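Side-chain contacts in ribonuclease J (Methanolobus psychrophilus R15, PDB 5HAB), which probably degrades RNA as a metal-dependent exoribonuclease of the beta-CASP group within the metallo-beta-lactamase superfamily: residues 156-159 with 165-168; 51-56 with 182-187. The protein carries 1 engineered substitution. One frame throughout, in Å; residues are numbered along the deposited sequence.

Contact 1: 156-159 with 165-168; sequences GETL and ITIE
Thr158 and Leu159 pair with Glu168 and Ile167 in an antiparallel ladder, the two strands of a beta hairpin. Leu159 and Ile167 form the hydrogen-bonded pair. Leu159 N donates to Ile167 O at 2.9 Å, bent to 150° and tilted from the plane of the Ile167 carbonyl, while Ile167 N returns a straighter bond of 2.9 Å to Leu159 O, lying in the plane of the Leu159 carbonyl. Thr158 and Glu168 are the non-hydrogen-bonded pair, their CA atoms 4.4 Å apart, and here Thr158 CA makes a CA-H...O contact of 3.4 Å with Ile167 O.

The side chains of Thr158, Thr166 and Glu168 add looser contacts. A chi1 of -52° sets Thr158 OG1 beside the backbone N and leaves CG2 anti to it; this methyl lies 4.0 Å from Thr166 CB, and Thr158 OG1 rests beside the Glu168 methylenes, 4.0 Å from CG. Beyond CG the glutamate runs on extended; its carboxylate is gripped by Arg213 through a salt bridge and by His185 through a hydrogen bond. Leu159 and Ile167 share the other face, where both touch Ile125 of strand 124-126.

Strand 158-160 is the outermost strand of its sheet within the chain, and strand 166-172 links it to strand 179-186.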
ATOM      1  N   GLY B 156      29.408 -30.643   4.760  1.00 44.25           N
ATOM      2  CA  GLY B 156      30.838 -30.817   4.925  1.00 55.15           C
ATOM      3  C   GLY B 156      31.391 -32.015   4.173  1.00 46.43           C
ATOM      4  O   GLY B 156      32.601 -32.120   3.980  1.00 52.66           O
ATOM      5  N   GLU B 157      30.507 -32.911   3.742  1.00 47.26           N
ATOM      6  CA  GLU B 157      30.919 -34.124   3.032  1.00 61.08           C
ATOM      7  C   GLU B 157      30.858 -33.966   1.509  1.00 66.64           C
ATOM      8  O   GLU B 157      30.095 -33.151   0.986  1.00 63.98           O
ATOM      9  CB  GLU B 157      30.048 -35.311   3.453  1.00 44.18           C
ATOM     10  CG  GLU B 157      30.167 -35.697   4.918  1.00 58.24           C
ATOM     11  CD  GLU B 157      29.330 -36.915   5.270  1.00 58.99           C
ATOM     12  OE1 GLU B 157      28.302 -37.149   4.599  1.00 58.77           O
ATOM     13  OE2 GLU B 157      29.700 -37.641   6.216  1.00 69.46           O
ATOM     14  N   THR B 158      31.663 -34.758   0.807  1.00 60.09           N
ATOM     15  CA  THR B 158      31.703 -34.745  -0.654  1.00 46.33           C
ATOM     16  C   THR B 158      31.409 -36.143  -1.204  1.00 42.51           C
ATOM     17  O   THR B 158      31.742 -37.145  -0.575  1.00 52.91           O
ATOM     18  CB  THR B 158      33.071 -34.252  -1.163  1.00 52.44           C
ATOM     19  OG1 THR B 158      33.383 -33.002  -0.540  1.00 60.87           O
ATOM     20  CG2 THR B 158      33.058 -34.057  -2.671  1.00 55.07           C
ATOM     21  N   LEU B 159      30.780 -36.199  -2.374  1.00 52.46           N
ATOM     22  CA  LEU B 159      30.395 -37.459  -3.007  1.00 50.65           C
ATOM     23  C   LEU B 159      30.766 -37.475  -4.486  1.00 54.49           C
ATOM     24  O   LEU B 159      30.438 -36.545  -5.213  1.00 50.95           O
ATOM     25  CB  LEU B 159      28.891 -37.686  -2.849  1.00 42.03           C
ATOM     26  CG  LEU B 159      28.289 -38.936  -3.491  1.00 51.88           C
ATOM     27  CD1 LEU B 159      28.818 -40.199  -2.832  1.00 56.74           C
ATOM     28  CD2 LEU B 159      26.772 -38.878  -3.422  1.00 34.67           C
ATOM     29  N   ILE B 165      32.713 -35.171 -12.073  1.00 51.22           N
ATOM     30  CA  ILE B 165      31.700 -34.468 -11.299  1.00 40.37           C
ATOM     31  C   ILE B 165      31.705 -34.922  -9.847  1.00 46.09           C
ATOM     32  O   ILE B 165      31.539 -36.112  -9.571  1.00 50.31           O
ATOM     33  CB  ILE B 165      30.297 -34.678 -11.907  1.00 43.80           C
ATOM     34  CG1 ILE B 165      30.225 -34.107 -13.322  1.00 40.48           C
ATOM     35  CG2 ILE B 165      29.224 -34.082 -11.009  1.00 41.21           C
ATOM     36  CD1 ILE B 165      28.907 -34.362 -13.994  1.00 34.57           C
ATOM     37  N   THR B 166      31.890 -33.986  -8.918  1.00 50.85           N
ATOM     38  CA  THR B 166      31.680 -34.317  -7.501  1.00 47.96           C
ATOM     39  C   THR B 166      30.696 -33.338  -6.869  1.00 52.51           C
ATOM     40  O   THR B 166      30.612 -32.188  -7.278  1.00 46.04           O
ATOM     41  CB  THR B 166      32.988 -34.308  -6.679  1.00 52.84           C
ATOM     42  OG1 THR B 166      33.489 -32.970  -6.584  1.00 58.45           O
ATOM     43  CG2 THR B 166      34.040 -35.206  -7.312  1.00 42.13           C
ATOM     44  N   ILE B 167      29.961 -33.795  -5.861  1.00 51.72           N
ATOM     45  CA  ILE B 167      28.993 -32.947  -5.185  1.00 36.17           C
ATOM     46  C   ILE B 167      29.382 -32.716  -3.729  1.00 47.22           C
ATOM     47  O   ILE B 167      29.520 -33.661  -2.953  1.00 49.68           O
ATOM     48  CB  ILE B 167      27.589 -33.566  -5.279  1.00 41.75           C
ATOM     49  CG1 ILE B 167      27.072 -33.498  -6.717  1.00 38.16           C
ATOM     50  CG2 ILE B 167      26.630 -32.882  -4.319  1.00 37.73           C
ATOM     51  CD1 ILE B 167      25.746 -34.201  -6.916  1.00 41.89           C
ATOM     52  N   GLU B 168      29.522 -31.444  -3.366  1.00 42.81           N
ATOM     53  CA  GLU B 168      29.860 -31.032  -2.007  1.00 35.30           C
ATOM     54  C   GLU B 168      28.678 -30.324  -1.340  1.00 50.98           C
ATOM     55  O   GLU B 168      28.049 -29.460  -1.945  1.00 46.55           O
ATOM     56  CB  GLU B 168      31.087 -30.113  -2.026  1.00 41.17           C
ATOM     57  CG  GLU B 168      31.472 -29.519  -0.677  1.00 39.46           C
ATOM     58  CD  GLU B 168      32.670 -28.592  -0.778  1.00 46.65           C
ATOM     59  OE1 GLU B 168      33.200 -28.426  -1.897  1.00 45.15           O
ATOM     60  OE2 GLU B 168      33.100 -28.045   0.262  1.00 44.98           O
TER

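Contact 2: 51-56 with 182-187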
ATOM      1  N   ILE B  51      22.897 -32.972 -13.143  1.00 35.01           N
ATOM      2  CA  ILE B  51      22.492 -32.983 -11.740  1.00 27.72           C
ATOM      3  C   ILE B  51      21.238 -32.126 -11.579  1.00 33.20           C
ATOM      4  O   ILE B  51      21.290 -30.925 -11.782  1.00 33.60           O
ATOM      5  CB  ILE B  51      23.622 -32.469 -10.832  1.00 31.07           C
ATOM      6  CG1 ILE B  51      24.929 -33.196 -11.146  1.00 34.04           C
ATOM      7  CG2 ILE B  51      23.244 -32.610  -9.358  1.00 29.37           C
ATOM      8  CD1 ILE B  51      24.938 -34.640 -10.710  1.00 42.90           C
ATOM      9  N   ILE B  52      20.112 -32.737 -11.233  1.00 30.99           N
ATOM     10  CA  ILE B  52      18.910 -31.978 -10.913  1.00 32.77           C
ATOM     11  C   ILE B  52      19.020 -31.480  -9.476  1.00 37.26           C
ATOM     12  O   ILE B  52      19.472 -32.207  -8.593  1.00 30.60           O
ATOM     13  CB  ILE B  52      17.628 -32.817 -11.128  1.00 31.89           C
ATOM     14  CG1 ILE B  52      17.433 -33.140 -12.611  1.00 33.42           C
ATOM     15  CG2 ILE B  52      16.402 -32.085 -10.613  1.00 26.04           C
ATOM     16  CD1 ILE B  52      16.228 -34.033 -12.892  1.00 30.31           C
ATOM     17  N   ILE B  53      18.633 -30.228  -9.251  1.00 33.27           N
ATOM     18  CA  ILE B  53      18.611 -29.656  -7.911  1.00 37.33           C
ATOM     19  C   ILE B  53      17.192 -29.201  -7.569  1.00 37.39           C
ATOM     20  O   ILE B  53      16.633 -28.293  -8.212  1.00 31.94           O
ATOM     21  CB  ILE B  53      19.607 -28.500  -7.766  1.00 40.53           C
ATOM     22  CG1 ILE B  53      20.990 -28.910  -8.280  1.00 33.57           C
ATOM     23  CG2 ILE B  53      19.706 -28.076  -6.314  1.00 38.04           C
ATOM     24  CD1 ILE B  53      22.073 -27.872  -8.007  1.00 28.33           C
ATOM     25  N   ASP B  54      16.623 -29.898  -6.586  1.00 31.98           N
ATOM     26  CA  ASP B  54      15.319 -29.616  -5.988  1.00 31.32           C
ATOM     27  C   ASP B  54      14.162 -29.848  -6.953  1.00 25.64           C
ATOM     28  O   ASP B  54      14.298 -29.692  -8.162  1.00 28.87           O
ATOM     29  CB  ASP B  54      15.286 -28.184  -5.437  1.00 25.56           C
ATOM     30  CG  ASP B  54      16.222 -27.999  -4.246  1.00 33.22           C
ATOM     31  OD1 ASP B  54      16.293 -28.911  -3.392  1.00 36.89           O
ATOM     32  OD2 ASP B  54      16.892 -26.948  -4.164  1.00 31.18           O
ATOM     33  N   MET B  55      13.019 -30.230  -6.395  1.00 21.56           N
ATOM     34  CA  MET B  55      11.810 -30.487  -7.159  1.00 29.61           C
ATOM     35  C   MET B  55      10.625 -30.058  -6.292  1.00 46.25           C
ATOM     36  O   MET B  55      10.028 -30.877  -5.585  1.00 44.04           O
ATOM     37  CB  MET B  55      11.694 -31.970  -7.542  1.00 36.96           C
ATOM     38  CG  MET B  55      12.854 -32.510  -8.385  1.00 50.11           C
ATOM     39  SD  MET B  55      12.613 -34.193  -8.998  1.00 44.78           S
ATOM     40  CE  MET B  55      10.859 -34.339  -8.795  1.00 50.60           C
ATOM     41  N   GLY B  56      10.281 -28.776  -6.350  1.00 33.21           N
ATOM     42  CA  GLY B  56       9.285 -28.220  -5.449  1.00 28.20           C
ATOM     43  C   GLY B  56       7.872 -28.144  -5.985  1.00 29.97           C
ATOM     44  O   GLY B  56       7.626 -28.409  -7.160  1.00 32.00           O
ATOM     45  N   VAL B 182      24.851 -26.305  -2.340  1.00 40.45           N
ATOM     46  CA  VAL B 182      25.488 -27.423  -3.027  1.00 46.40           C
ATOM     47  C   VAL B 182      26.487 -26.906  -4.053  1.00 43.14           C
ATOM     48  O   VAL B 182      26.176 -26.026  -4.853  1.00 42.81           O
ATOM     49  CB  VAL B 182      24.440 -28.376  -3.670  1.00 44.37           C
ATOM     50  CG1 VAL B 182      23.408 -27.606  -4.458  1.00 44.29           C
ATOM     51  CG2 VAL B 182      25.123 -29.401  -4.564  1.00 37.14           C
ATOM     52  N   ALA B 183      27.708 -27.433  -3.984  1.00 44.91           N
ATOM     53  CA  ALA B 183      28.756 -27.115  -4.946  1.00 31.66           C
ATOM     54  C   ALA B 183      29.027 -28.313  -5.852  1.00 46.68           C
ATOM     55  O   ALA B 183      29.380 -29.395  -5.386  1.00 41.20           O
ATOM     56  CB  ALA B 183      30.034 -26.688  -4.235  1.00 34.54           C
ATOM     57  N   ILE B 184      28.837 -28.110  -7.148  1.00 38.80           N
ATOM     58  CA  ILE B 184      29.130 -29.118  -8.150  1.00 34.62           C
ATOM     59  C   ILE B 184      30.519 -28.853  -8.718  1.00 44.15           C
ATOM     60  O   ILE B 184      30.726 -27.905  -9.472  1.00 40.10           O
ATOM     61  CB  ILE B 184      28.055 -29.132  -9.247  1.00 37.26           C
ATOM     62  CG1 ILE B 184      26.697 -29.470  -8.634  1.00 26.74           C
ATOM     63  CG2 ILE B 184      28.417 -30.121 -10.345  1.00 42.43           C
ATOM     64  CD1 ILE B 184      25.561 -29.399  -9.603  1.00 31.79           C
ATOM     65  N   HIS B 185      31.476 -29.689  -8.339  1.00 51.12           N
ATOM     66  CA  HIS B 185      32.842 -29.547  -8.817  1.00 47.35           C
ATOM     67  C   HIS B 185      33.011 -30.244 -10.161  1.00 44.96           C
ATOM     68  O   HIS B 185      32.673 -31.432 -10.320  1.00 53.65           O
ATOM     69  CB  HIS B 185      33.838 -30.098  -7.798  1.00 39.93           C
ATOM     70  CG  HIS B 185      33.781 -29.414  -6.468  1.00 38.49           C
ATOM     71  ND1 HIS B 185      34.484 -28.260  -6.195  1.00 46.53           N
ATOM     72  CD2 HIS B 185      33.110 -29.722  -5.335  1.00 38.21           C
ATOM     73  CE1 HIS B 185      34.248 -27.887  -4.950  1.00 52.95           C
ATOM     74  NE2 HIS B 185      33.418 -28.758  -4.406  1.00 39.67           N
ATOM     75  N   THR B 186      33.536 -29.471 -11.110  1.00 42.79           N
ATOM     76  CA  THR B 186      33.801 -29.894 -12.477  1.00 42.20           C
ATOM     77  C   THR B 186      35.281 -29.663 -12.763  1.00 44.25           C
ATOM     78  O   THR B 186      35.935 -28.910 -12.036  1.00 48.83           O
ATOM     79  CB  THR B 186      32.959 -29.098 -13.504  1.00 40.77           C
ATOM     80  OG1 THR B 186      33.585 -27.830 -13.746  1.00 33.55           O
ATOM     81  CG2 THR B 186      31.537 -28.886 -13.007  1.00 37.85           C
ATOM     82  N   PRO B 187      35.816 -30.289 -13.829  1.00 49.41           N
ATOM     83  CA  PRO B 187      37.222 -30.053 -14.181  1.00 52.19           C
ATOM     84  C   PRO B 187      37.571 -28.586 -14.451  1.00 42.96           C
ATOM     85  O   PRO B 187      38.747 -28.233 -14.383  1.00 54.33           O
ATOM     86  CB  PRO B 187      37.416 -30.895 -15.453  1.00 47.25           C
ATOM     87  CG  PRO B 187      36.039 -31.260 -15.914  1.00 54.34           C
ATOM     88  CD  PRO B 187      35.212 -31.328 -14.682  1.00 48.96           C
TER
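Ile51 and Ile53 meet Val182 and Ile184 through apolar side chains alone, with no hydrogen bond between the segments. The axes of strand segments 51-53 and 182-186 approach to 10.5 Å and run nearly antiparallel, at 165°, a spacing that belongs to two stacked sheets rather than to neighbours within one.

Two kinds of van der Waals approach fill the interval. In the first, a methyl lies alongside a branched stem: Ile184 CD1 sits 3.8 Å from Ile51 CB and 4.0 Å from Ile51 CG2, the two side chains sliding past each other in opposite directions. Ile184 reaches this position with an extended end (chi2 175°), whereas Ile51 folds its own CD1 aside (chi2 -71°). In the second, methyl meets methyl. Ile53 CD1 touches two partners: it lies 3.8 Å from Val182 CG1, and it faces Ile184 CD1 tip to tip at 4.1 Å.

All four residues are buried between the two sheets of the αββα sandwich characteristic of the metallo-beta-lactamase fold. Ile44 of strand 41-46 touches both Ile53 and Ile184, and Ala99 and Val101 of strand 96-102 pack on Ile51.

Overall arrangement
Contact 1 works within one sheet and contact 2 between two. The first joins successive strands of a hairpin at a partly exposed sheet border by backbone hydrogen bonds; the second, bringing together segments far apart in sequence, is fully buried and purely apolar. They meet at strands 166-172 and 179-186, neighbours in the same sheet, joined by a backbone hydrogen bond between Thr166 and His185. Ile167 carries the inner face of the hairpin into the sandwich core, its CG2 packing 3.8 Å from Val182 CG2 and its CD1 3.8 Å from Ile51 CG2. The nearest atom of contact 2 is about 9 Å from the bound RNA. The nearest atom of contact 1 is about 20 Å from the bound RNA.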